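Local coordinates for protein serine protease inhibitor (Schistosoma haematobium, PDB 3STO) that probably inhibits serine proteases, as members of the serpin family generally do, by offering them a reactive loop as bait, at residues I46-G51 against Q94-S99; T63-G68 against K74-S79; S99-K104 against E111-R116; R116-I121 against D165-G170. One frame throughout, in Å; residues are numbered along the deposited sequence.

Interaction 1 of 4, residues I46-G51 against Q94-S99; sequences ILFTLG and QELNNS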
loop_
_atom_site.group_PDB
_atom_site.type_symbol
_atom_site.label_atom_id
_atom_site.label_comp_id
_atom_site.label_asym_id
_atom_site.label_seq_id
_atom_site.Cartn_x
_atom_site.Cartn_y
_atom_site.Cartn_z
ATOM N N ILE A 46 2.036 6.067 1.866
ATOM C CA ILE A 46 1.512 7.431 1.790
ATOM C C ILE A 46 1.954 8.163 3.042
ATOM O O ILE A 46 2.401 9.296 2.968
ATOM C CB ILE A 46 -0.044 7.501 1.763
ATOM C CG1 ILE A 46 -0.668 6.391 0.912
ATOM C CG2 ILE A 46 -0.515 8.874 1.311
ATOM C CD1 ILE A 46 -0.207 6.379 -0.527
ATOM N N LEU A 47 1.840 7.495 4.193
ATOM C CA LEU A 47 2.300 8.042 5.479
ATOM C C LEU A 47 3.797 8.396 5.513
ATOM O O LEU A 47 4.158 9.467 5.966
ATOM C CB LEU A 47 1.949 7.093 6.630
ATOM C CG LEU A 47 2.186 7.595 8.057
ATOM C CD1 LEU A 47 1.147 7.048 8.998
ATOM C CD2 LEU A 47 3.572 7.225 8.538
ATOM N N PHE A 48 4.663 7.498 5.043
ATOM C CA PHE A 48 6.099 7.773 4.997
ATOM C C PHE A 48 6.448 8.920 4.042
ATOM O O PHE A 48 7.318 9.716 4.328
ATOM C CB PHE A 48 6.894 6.530 4.558
ATOM C CG PHE A 48 6.811 5.373 5.519
ATOM C CD1 PHE A 48 6.067 5.466 6.690
ATOM C CD2 PHE A 48 7.490 4.189 5.261
ATOM C CE1 PHE A 48 5.999 4.394 7.573
ATOM C CE2 PHE A 48 7.435 3.118 6.144
ATOM C CZ PHE A 48 6.689 3.218 7.292
ATOM N N THR A 49 5.788 8.983 2.890
ATOM C CA THR A 49 6.084 10.000 1.890
ATOM C C THR A 49 5.646 11.386 2.358
ATOM O O THR A 49 6.426 12.334 2.353
ATOM C CB THR A 49 5.363 9.703 0.607
ATOM O OG1 THR A 49 5.849 8.463 0.078
ATOM C CG2 THR A 49 5.580 10.843 -0.384
ATOM N N LEU A 50 4.386 11.484 2.763
ATOM C CA LEU A 50 3.878 12.658 3.471
ATOM C C LEU A 50 4.712 13.001 4.702
ATOM O O LEU A 50 5.115 14.147 4.917
ATOM C CB LEU A 50 2.465 12.381 3.941
ATOM C CG LEU A 50 1.597 13.608 3.927
ATOM C CD1 LEU A 50 1.802 14.272 2.578
ATOM C CD2 LEU A 50 0.181 13.156 4.128
ATOM N N GLY A 51 4.948 12.001 5.532
ATOM C CA GLY A 51 5.668 12.214 6.758
ATOM C C GLY A 51 7.063 12.747 6.532
ATOM O O GLY A 51 7.568 13.538 7.322
ATOM N N GLN A 94 10.162 6.638 11.529
ATOM C CA GLN A 94 11.342 5.802 11.665
ATOM C C GLN A 94 11.019 4.507 12.362
ATOM O O GLN A 94 11.521 3.469 11.991
ATOM C CB GLN A 94 12.434 6.536 12.422
ATOM C CG GLN A 94 13.284 7.346 11.479
ATOM C CD GLN A 94 14.250 8.263 12.175
ATOM O OE1 GLN A 94 15.048 8.914 11.508
ATOM N NE2 GLN A 94 14.183 8.336 13.520
ATOM N N GLU A 95 10.173 4.585 13.371
ATOM C CA GLU A 95 9.764 3.417 14.088
ATOM C C GLU A 95 9.099 2.434 13.093
ATOM O O GLU A 95 9.489 1.273 13.009
ATOM C CB GLU A 95 8.803 3.838 15.182
ATOM C CG GLU A 95 8.437 2.743 16.141
ATOM C CD GLU A 95 9.587 2.385 17.062
ATOM O OE1 GLU A 95 10.669 3.016 16.939
ATOM O OE2 GLU A 95 9.396 1.473 17.903
ATOM N N LEU A 96 8.146 2.921 12.303
ATOM C CA LEU A 96 7.432 2.092 11.336
ATOM C C LEU A 96 8.355 1.564 10.250
ATOM O O LEU A 96 8.288 0.398 9.841
ATOM C CB LEU A 96 6.267 2.865 10.716
ATOM C CG LEU A 96 5.130 3.176 11.685
ATOM C CD1 LEU A 96 4.081 4.139 11.081
ATOM C CD2 LEU A 96 4.493 1.882 12.159
ATOM N N ASN A 97 9.241 2.414 9.791
ATOM C CA ASN A 97 10.213 1.983 8.797
ATOM C C ASN A 97 11.161 0.899 9.348
ATOM O O ASN A 97 11.425 -0.110 8.690
ATOM C CB ASN A 97 10.996 3.200 8.269
ATOM C CG ASN A 97 11.871 2.853 7.094
ATOM O OD1 ASN A 97 11.348 2.517 6.045
ATOM N ND2 ASN A 97 13.197 2.901 7.255
ATOM N N ASN A 98 11.682 1.120 10.554
ATOM C CA ASN A 98 12.523 0.125 11.208
ATOM C C ASN A 98 11.837 -1.233 11.403
ATOM O O ASN A 98 12.447 -2.280 11.204
ATOM C CB ASN A 98 13.013 0.615 12.571
ATOM C CG ASN A 98 14.110 1.657 12.458
ATOM O OD1 ASN A 98 14.846 1.693 11.467
ATOM N ND2 ASN A 98 14.227 2.511 13.479
ATOM N N SER A 99 10.584 -1.183 11.832
ATOM C CA SER A 99 9.802 -2.367 12.082
ATOM C C SER A 99 9.637 -3.152 10.797
ATOM O O SER A 99 9.902 -4.335 10.777
ATOM C CB SER A 99 8.450 -1.994 12.649
ATOM O OG SER A 99 7.776 -3.147 13.073
#
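With CG beside the backbone N (chi1 -64°), Phe48 sends its ring across to helix 94-99, where the backbone sets Leu96 CB at the ring's edge and the Leu96 torsion, with CG likewise beside N, directs CD1 there too. Leu96 CB lies near the ring plane, 3.5 Å from Phe48 CZ, and Leu96 CD1 reaches Phe48 CE1 at 4.0 Å. That same methyl also meets Leu47 CD2 at 4.0 Å, and the two leucine side chains cross at about a right angle. Asn97 meets the ring obliquely, at CE2 and CZ. Its OD1 stands 4.0 Å from Phe48 CE2, with the amide turned 79° against the ring, while ND2 makes a weak hydrogen bond to Glu142. The segment axes come within 10.8 Å at 137°, a separation that the Phe48 ring and the Leu96 side chain span between them. Tyr93 meets the Phe48 ring edge-to-face, and His19 of helix 18-30 touches both Leu47 and Leu96. No hydrogen bond joins the two segments, so their buried meeting depends on shape and dispersion, with the one amide turning its hydrogen-bonding power to a partner beyond them.

Interaction 2 of 4, residues T63-G68 against K74-S79; sequences TGYQIG and KSTSSS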
loop_
_atom_site.group_PDB
_atom_site.type_symbol
_atom_site.label_atom_id
_atom_site.label_comp_id
_atom_site.label_asym_id
_atom_site.label_seq_id
_atom_site.Cartn_x
_atom_site.Cartn_y
_atom_site.Cartn_z
ATOM N N THR A 63 1.372 24.511 6.144
ATOM C CA THR A 63 1.665 23.338 5.332
ATOM C C THR A 63 2.102 22.132 6.194
ATOM O O THR A 63 1.565 21.045 6.059
ATOM C CB THR A 63 2.744 23.662 4.290
ATOM O OG1 THR A 63 2.331 24.801 3.528
ATOM C CG2 THR A 63 2.978 22.491 3.361
ATOM N N GLY A 64 3.059 22.326 7.093
ATOM C CA GLY A 64 3.457 21.251 7.978
ATOM C C GLY A 64 2.378 20.913 8.997
ATOM O O GLY A 64 2.236 19.770 9.425
ATOM N N TYR A 65 1.617 21.919 9.393
ATOM C CA TYR A 65 0.593 21.744 10.408
ATOM C C TYR A 65 -0.526 20.842 9.908
ATOM O O TYR A 65 -0.996 19.964 10.638
ATOM C CB TYR A 65 0.034 23.098 10.843
ATOM C CG TYR A 65 -1.039 23.036 11.911
ATOM C CD1 TYR A 65 -0.832 22.344 13.059
ATOM C CD2 TYR A 65 -2.245 23.690 11.760
ATOM C CE1 TYR A 65 -1.776 22.255 14.017
ATOM C CE2 TYR A 65 -3.209 23.625 12.733
ATOM C CZ TYR A 65 -2.961 22.897 13.870
ATOM O OH TYR A 65 -3.897 22.783 14.891
ATOM N N GLN A 66 -0.962 21.080 8.674
ATOM C CA GLN A 66 -1.985 20.249 8.042
ATOM C C GLN A 66 -1.586 18.772 7.981
ATOM O O GLN A 66 -2.368 17.899 8.331
ATOM C CB GLN A 66 -2.263 20.762 6.625
ATOM C CG GLN A 66 -3.085 22.011 6.670
ATOM C CD GLN A 66 -3.325 22.606 5.328
ATOM O OE1 GLN A 66 -2.793 22.149 4.286
ATOM N NE2 GLN A 66 -4.129 23.664 5.329
ATOM N N ILE A 67 -0.356 18.527 7.532
ATOM C CA ILE A 67 0.248 17.221 7.560
ATOM C C ILE A 67 0.156 16.581 8.943
ATOM O O ILE A 67 -0.290 15.462 9.069
ATOM C CB ILE A 67 1.702 17.286 7.069
ATOM C CG1 ILE A 67 1.720 17.707 5.594
ATOM C CG2 ILE A 67 2.393 15.939 7.256
ATOM C CD1 ILE A 67 3.108 17.677 4.952
ATOM N N GLY A 68 0.562 17.294 9.976
ATOM C CA GLY A 68 0.504 16.752 11.317
ATOM C C GLY A 68 -0.897 16.431 11.811
ATOM O O GLY A 68 -1.106 15.420 12.497
ATOM N N LYS A 74 0.066 14.060 18.307
ATOM C CA LYS A 74 -0.217 14.727 19.589
ATOM C C LYS A 74 0.263 16.173 19.590
ATOM O O LYS A 74 -0.377 17.061 20.142
ATOM C CB LYS A 74 0.470 14.006 20.766
ATOM C CG LYS A 74 -0.037 12.606 21.040
ATOM N N SER A 75 1.418 16.406 18.989
ATOM C CA SER A 75 2.010 17.725 19.051
ATOM C C SER A 75 1.183 18.766 18.284
ATOM O O SER A 75 1.392 19.957 18.449
ATOM C CB SER A 75 3.453 17.669 18.551
ATOM O OG SER A 75 3.495 17.559 17.143
ATOM N N THR A 76 0.256 18.310 17.443
ATOM C CA THR A 76 -0.581 19.212 16.668
ATOM C C THR A 76 -2.039 19.094 17.097
ATOM O O THR A 76 -2.929 19.548 16.379
ATOM C CB THR A 76 -0.481 18.968 15.104
ATOM O OG1 THR A 76 -0.918 17.639 14.766
ATOM C CG2 THR A 76 0.895 19.093 14.635
ATOM N N SER A 77 -2.277 18.493 18.261
ATOM C CA SER A 77 -3.636 18.205 18.732
ATOM C C SER A 77 -4.455 19.466 18.889
ATOM O O SER A 77 -5.624 19.519 18.513
ATOM C CB SER A 77 -3.599 17.537 20.101
ATOM O OG SER A 77 -2.646 16.498 20.132
ATOM N N SER A 78 -3.831 20.474 19.484
ATOM C CA SER A 78 -4.514 21.719 19.801
ATOM C C SER A 78 -3.726 22.985 19.409
ATOM O O SER A 78 -4.273 24.077 19.434
ATOM C CB SER A 78 -4.880 21.737 21.289
ATOM O OG SER A 78 -3.852 21.141 22.065
ATOM N N SER A 79 -2.450 22.844 19.057
ATOM C CA SER A 79 -1.714 23.958 18.442
ATOM C C SER A 79 -0.559 23.502 17.567
ATOM O O SER A 79 -0.100 22.381 17.673
ATOM C CB SER A 79 -1.203 24.971 19.477
ATOM O OG SER A 79 -0.131 24.449 20.243
#
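Tyr65 and Thr76 lie alongside each other and run in opposite senses, the phenol reaching out from helix 63-68 while the threonine reaches back toward it. Tyr65 CE1 comes 3.7 Å from Thr76 CB, and farther in, Tyr65 CD1 meets Thr76 CG2 at 4.0 Å. A chi1 of -180° swings the Tyr65 ring out to the loop, where CE1 also comes 4.0 Å from Ser79 C. A long aromatic side chain suits this half-covered place: its ring carbons lie along the loop, and the hydroxyl OH comes no nearer than 3.7 Å to Thr76 O. Threonine suits the inner place by its two branches. Its methyl packs over Gly68, with CG2 4.1 Å from Gly68 CA, a closeness possible because glycine brings no side chain, and its hydroxyl OG1 lies 3.2 Å from Gly68 O and bonds weakly to Leu73 O. The backbone presents Thr76 from a type I turn spanning Lys74 to Ser77, with Ser77 N bonded to Lys74 O at 3.0 Å. Glu88 takes the N-H groups of Lys74 and Ser75, tying the turn to the next helix. This is a loop connecting helices 61-70 and 82-101 in the helical part of the serpin fold.

Interaction 3 of 4, residues S99-K104 against E111-R116; sequences SLTSEK and EENVVR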
loop_
_atom_site.group_PDB
_atom_site.type_symbol
_atom_site.label_atom_id
_atom_site.label_comp_id
_atom_site.label_asym_id
_atom_site.label_seq_id
_atom_site.Cartn_x
_atom_site.Cartn_y
_atom_site.Cartn_z
ATOM N N SER A 99 10.584 -1.183 11.832
ATOM C CA SER A 99 9.802 -2.367 12.082
ATOM C C SER A 99 9.637 -3.152 10.797
ATOM O O SER A 99 9.902 -4.335 10.777
ATOM C CB SER A 99 8.450 -1.994 12.649
ATOM O OG SER A 99 7.776 -3.147 13.073
ATOM N N LEU A 100 9.294 -2.476 9.702
ATOM C CA LEU A 100 8.995 -3.165 8.447
ATOM C C LEU A 100 10.235 -3.667 7.707
ATOM O O LEU A 100 10.255 -4.810 7.192
ATOM C CB LEU A 100 8.139 -2.279 7.534
ATOM C CG LEU A 100 6.677 -2.068 7.943
ATOM C CD1 LEU A 100 6.032 -0.917 7.143
ATOM C CD2 LEU A 100 5.926 -3.363 7.733
ATOM N N THR A 101 11.271 -2.834 7.652
ATOM C CA THR A 101 12.464 -3.190 6.870
ATOM C C THR A 101 13.371 -4.158 7.633
ATOM O O THR A 101 14.302 -4.703 7.077
ATOM C CB THR A 101 13.279 -1.947 6.414
ATOM O OG1 THR A 101 13.847 -1.302 7.558
ATOM C CG2 THR A 101 12.388 -0.946 5.661
ATOM N N SER A 102 13.091 -4.375 8.909
ATOM C CA SER A 102 13.837 -5.371 9.654
ATOM C C SER A 102 13.450 -6.807 9.256
ATOM O O SER A 102 14.161 -7.750 9.584
ATOM C CB SER A 102 13.634 -5.197 11.149
ATOM O OG SER A 102 12.312 -5.528 11.506
ATOM N N GLU A 103 12.343 -6.980 8.542
ATOM C CA GLU A 103 11.901 -8.327 8.204
ATOM C C GLU A 103 12.639 -8.909 6.993
ATOM O O GLU A 103 12.716 -8.313 5.911
ATOM C CB GLU A 103 10.376 -8.395 8.079
ATOM C CG GLU A 103 9.654 -7.923 9.350
ATOM C CD GLU A 103 9.867 -8.910 10.502
ATOM O OE1 GLU A 103 10.412 -10.017 10.257
ATOM O OE2 GLU A 103 9.478 -8.583 11.646
ATOM N N LYS A 104 13.218 -10.081 7.206
ATOM C CA LYS A 104 14.082 -10.685 6.203
ATOM C C LYS A 104 13.508 -11.938 5.561
ATOM O O LYS A 104 12.673 -12.666 6.143
ATOM C CB LYS A 104 15.458 -10.992 6.796
ATOM C CG LYS A 104 16.476 -9.909 6.544
ATOM C CD LYS A 104 16.009 -8.596 7.081
ATOM C CE LYS A 104 16.777 -7.439 6.463
ATOM N NZ LYS A 104 16.818 -6.350 7.446
ATOM N N GLU A 111 18.895 -13.393 0.722
ATOM C CA GLU A 111 18.637 -12.753 2.006
ATOM C C GLU A 111 18.219 -11.314 1.804
ATOM O O GLU A 111 19.032 -10.396 1.901
ATOM C CB GLU A 111 19.874 -12.797 2.898
ATOM N N GLU A 112 16.935 -11.116 1.551
ATOM C CA GLU A 112 16.450 -9.806 1.183
ATOM C C GLU A 112 15.461 -9.280 2.195
ATOM O O GLU A 112 15.003 -10.008 3.084
ATOM C CB GLU A 112 15.739 -9.909 -0.161
ATOM C CG GLU A 112 16.474 -10.727 -1.199
ATOM C CD GLU A 112 17.403 -9.867 -2.028
ATOM O OE1 GLU A 112 17.731 -8.740 -1.577
ATOM O OE2 GLU A 112 17.792 -10.311 -3.134
ATOM N N ASN A 113 15.118 -8.012 2.019
ATOM C CA ASN A 113 14.035 -7.395 2.751
ATOM C C ASN A 113 12.727 -7.943 2.250
ATOM O O ASN A 113 12.482 -7.963 1.049
ATOM C CB ASN A 113 14.010 -5.877 2.509
ATOM C CG ASN A 113 14.840 -5.091 3.513
ATOM O OD1 ASN A 113 15.636 -5.664 4.275
ATOM N ND2 ASN A 113 14.671 -3.752 3.503
ATOM N N VAL A 114 11.864 -8.350 3.156
ATOM C CA VAL A 114 10.509 -8.670 2.755
ATOM C C VAL A 114 9.828 -7.396 2.183
ATOM O O VAL A 114 9.176 -7.422 1.134
ATOM C CB VAL A 114 9.720 -9.268 3.963
ATOM C CG1 VAL A 114 8.231 -9.331 3.690
ATOM C CG2 VAL A 114 10.280 -10.637 4.350
ATOM N N VAL A 115 9.985 -6.278 2.878
ATOM C CA VAL A 115 9.304 -5.057 2.501
ATOM C C VAL A 115 10.319 -4.008 2.045
ATOM O O VAL A 115 11.296 -3.746 2.745
ATOM C CB VAL A 115 8.543 -4.468 3.686
ATOM C CG1 VAL A 115 7.647 -3.298 3.221
ATOM C CG2 VAL A 115 7.766 -5.544 4.413
ATOM N N ARG A 116 10.093 -3.421 0.873
ATOM C CA ARG A 116 10.924 -2.322 0.412
ATOM C C ARG A 116 10.062 -1.073 0.242
ATOM O O ARG A 116 9.132 -1.021 -0.589
ATOM C CB ARG A 116 11.680 -2.664 -0.870
HETATM O O HOH W 1 11.621 -5.847 5.161
#
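The flat peptide carbonyl of Glu103 receives Val114 N from 33° out of its plane, in a nearly straight bond of 2.9 Å (171° at the hydrogen), and Asn113 CA touches the same oxygen at 3.5 Å. The Thr101 carbonyl, by contrast, is met in its plane by Lys104 NZ at 3.0 Å. Lys104 and Asn113 form an antiparallel non-hydrogen-bonded pair whose CB atoms diverge, yet the lysine chain, bent at chi2 (57°), comes back beside the Asn113 side chain. A water stands between the backbones, bridging Val115 N at 2.8 Å, Leu100 O at 2.7 Å and Glu103 O at 2.8 Å. Val114 takes helical backbone angles, interrupting the strand, and its CG2 packs 3.6 Å from Lys104 O. The branched, apolar valines suit the inner side, where Val114 and Val115 both meet Phe194 and Phe253. Glu103, only partly buried, carries a salt bridge to Arg252 and a hydrogen bond to Asn250. Completed by Thr105 bonding with Glu112, this is an antiparallel beta hairpin leading from helix 82-101 into strand 112-124 of the large central sheet of the serpin fold.

Interaction 4 of 4, residues R116-I121 against D165-G170; sequences RISTGI and DQQSNG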
loop_
_atom_site.group_PDB
_atom_site.type_symbol
_atom_site.label_atom_id
_atom_site.label_comp_id
_atom_site.label_asym_id
_atom_site.label_seq_id
_atom_site.Cartn_x
_atom_site.Cartn_y
_atom_site.Cartn_z
ATOM N N ARG A 116 10.093 -3.421 0.873
ATOM C CA ARG A 116 10.924 -2.322 0.412
ATOM C C ARG A 116 10.062 -1.073 0.242
ATOM O O ARG A 116 9.132 -1.021 -0.589
ATOM C CB ARG A 116 11.680 -2.664 -0.870
ATOM N N ILE A 117 10.360 -0.087 1.080
ATOM C CA ILE A 117 9.673 1.188 1.052
ATOM C C ILE A 117 10.541 2.190 0.296
ATOM O O ILE A 117 11.753 2.319 0.576
ATOM C CB ILE A 117 9.486 1.695 2.482
ATOM C CG1 ILE A 117 8.541 0.756 3.251
ATOM C CG2 ILE A 117 9.045 3.178 2.481
ATOM C CD1 ILE A 117 9.016 0.422 4.652
ATOM N N SER A 118 9.956 2.882 -0.674
ATOM C CA SER A 118 10.745 3.875 -1.413
ATOM C C SER A 118 9.961 5.138 -1.709
ATOM O O SER A 118 8.855 5.093 -2.283
ATOM C CB SER A 118 11.275 3.302 -2.722
ATOM O OG SER A 118 12.131 2.209 -2.488
ATOM N N THR A 119 10.546 6.264 -1.308
ATOM C CA THR A 119 10.030 7.570 -1.680
ATOM C C THR A 119 11.040 8.356 -2.516
ATOM O O THR A 119 12.167 8.581 -2.087
ATOM C CB THR A 119 9.627 8.388 -0.453
ATOM O OG1 THR A 119 8.513 7.756 0.172
ATOM C CG2 THR A 119 9.231 9.802 -0.865
ATOM N N GLY A 120 10.632 8.747 -3.718
ATOM C CA GLY A 120 11.435 9.628 -4.531
ATOM C C GLY A 120 10.848 11.021 -4.514
ATOM O O GLY A 120 9.661 11.219 -4.805
ATOM N N ILE A 121 11.677 11.987 -4.138
ATOM C CA ILE A 121 11.306 13.392 -4.165
ATOM C C ILE A 121 11.950 13.962 -5.421
ATOM O O ILE A 121 13.168 14.002 -5.516
ATOM C CB ILE A 121 11.822 14.107 -2.883
ATOM C CG1 ILE A 121 11.129 13.550 -1.625
ATOM C CG2 ILE A 121 11.642 15.608 -2.974
ATOM C CD1 ILE A 121 11.723 14.072 -0.276
ATOM N N ASP A 165 11.549 1.928 -12.062
ATOM C CA ASP A 165 12.129 0.671 -12.521
ATOM C C ASP A 165 13.183 0.086 -11.556
ATOM O O ASP A 165 13.183 -1.112 -11.284
ATOM C CB ASP A 165 12.733 0.868 -13.904
ATOM C CG ASP A 165 13.164 -0.432 -14.542
ATOM O OD1 ASP A 165 14.319 -0.851 -14.296
ATOM O OD2 ASP A 165 12.354 -1.031 -15.291
ATOM N N GLN A 166 14.063 0.921 -11.016
ATOM C CA GLN A 166 15.068 0.433 -10.081
ATOM C C GLN A 166 14.482 -0.053 -8.757
ATOM O O GLN A 166 15.076 -0.892 -8.087
ATOM C CB GLN A 166 16.136 1.506 -9.815
ATOM N N GLN A 167 13.327 0.470 -8.365
ATOM C CA GLN A 167 12.758 0.122 -7.060
ATOM C C GLN A 167 11.840 -1.097 -7.144
ATOM O O GLN A 167 11.672 -1.842 -6.176
ATOM C CB GLN A 167 11.970 1.301 -6.481
ATOM C CG GLN A 167 12.641 2.619 -6.666
ATOM C CD GLN A 167 13.879 2.753 -5.832
ATOM O OE1 GLN A 167 13.926 2.308 -4.683
ATOM N NE2 GLN A 167 14.897 3.366 -6.399
ATOM N N SER A 168 11.246 -1.286 -8.316
ATOM C CA SER A 168 10.245 -2.324 -8.529
ATOM C C SER A 168 10.862 -3.644 -8.951
ATOM O O SER A 168 10.135 -4.582 -9.294
ATOM C CB SER A 168 9.264 -1.873 -9.617
ATOM O OG SER A 168 9.950 -1.462 -10.793
ATOM N N ASN A 169 12.194 -3.705 -8.943
ATOM C CA ASN A 169 12.922 -4.823 -9.536
ATOM C C ASN A 169 12.448 -5.139 -10.951
ATOM O O ASN A 169 12.332 -6.305 -11.318
ATOM C CB ASN A 169 12.781 -6.080 -8.677
ATOM C CG ASN A 169 14.099 -6.538 -8.103
ATOM O OD1 ASN A 169 14.845 -5.740 -7.522
ATOM N ND2 ASN A 169 14.410 -7.822 -8.280
ATOM N N GLY A 170 12.145 -4.105 -11.733
ATOM C CA GLY A 170 11.663 -4.295 -13.089
ATOM C C GLY A 170 10.156 -4.364 -13.315
ATOM O O GLY A 170 9.685 -4.092 -14.416
#
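Gln167 reaches from the last turn of helix 153-167 to Ser118 on strand 112-124. Its CB points toward the strand and lies 4.1 Å from Ser118 OG. The chain then bends at chi2 (-69°), swinging the amide round rather than letting it extend, and CD comes 3.8 Å from Ser118 OG. At the tip, OE1 accepts a hydrogen bond of 2.8 Å from Ser118 OG, the donor tilted 27° from the carbonyl plane, and it also rests 3.4 Å from Ser118 CB. The second tip atom, NE2, turns back to its own helix with a weak hydrogen bond to Trp163 O, so both ends of the amide help to set its rotation. In the serpin fold a helix lies across the exposed face of the large sheet, and helix 153-167 has this place here. Neighbouring Thr119 points to the other side, bonding to Thr49 of helix 43-55. Serine fits the helix side because its short hydroxyl, set beside the backbone N (chi1 -62°), supplies the donor that OE1 needs. The helix ends at Gln167, and Ser168 is the first residue to leave helical angles. Asn169 and Gly170 take positive phi angles, which these two residue types tolerate readily, and Gly170 N bonds back to Asp165 O at 3.2 Å.

From the N terminus, helix 43-55 comes first, and interaction 1 closes a long loop by bringing helix 82-101 back against it. Interaction 2 falls wholly within that loop, closing a short one just after helix 61-70; Ile67 packs on Leu50 to join the two. Interactions 3 and 4 follow in series, with no crossing. Interaction 3 starts at Ser99, where interaction 1 stops, and closes the turn into strand 112-124; interaction 4 starts at Arg116, where interaction 3 stops, and brings in helix 153-167. Ile117 packs against Phe48, Leu100 and Thr101, so interactions 1, 3 and 4 meet at the strand, whereas interaction 2 remains peripheral, with its centre about 30 Å from that of interaction 3.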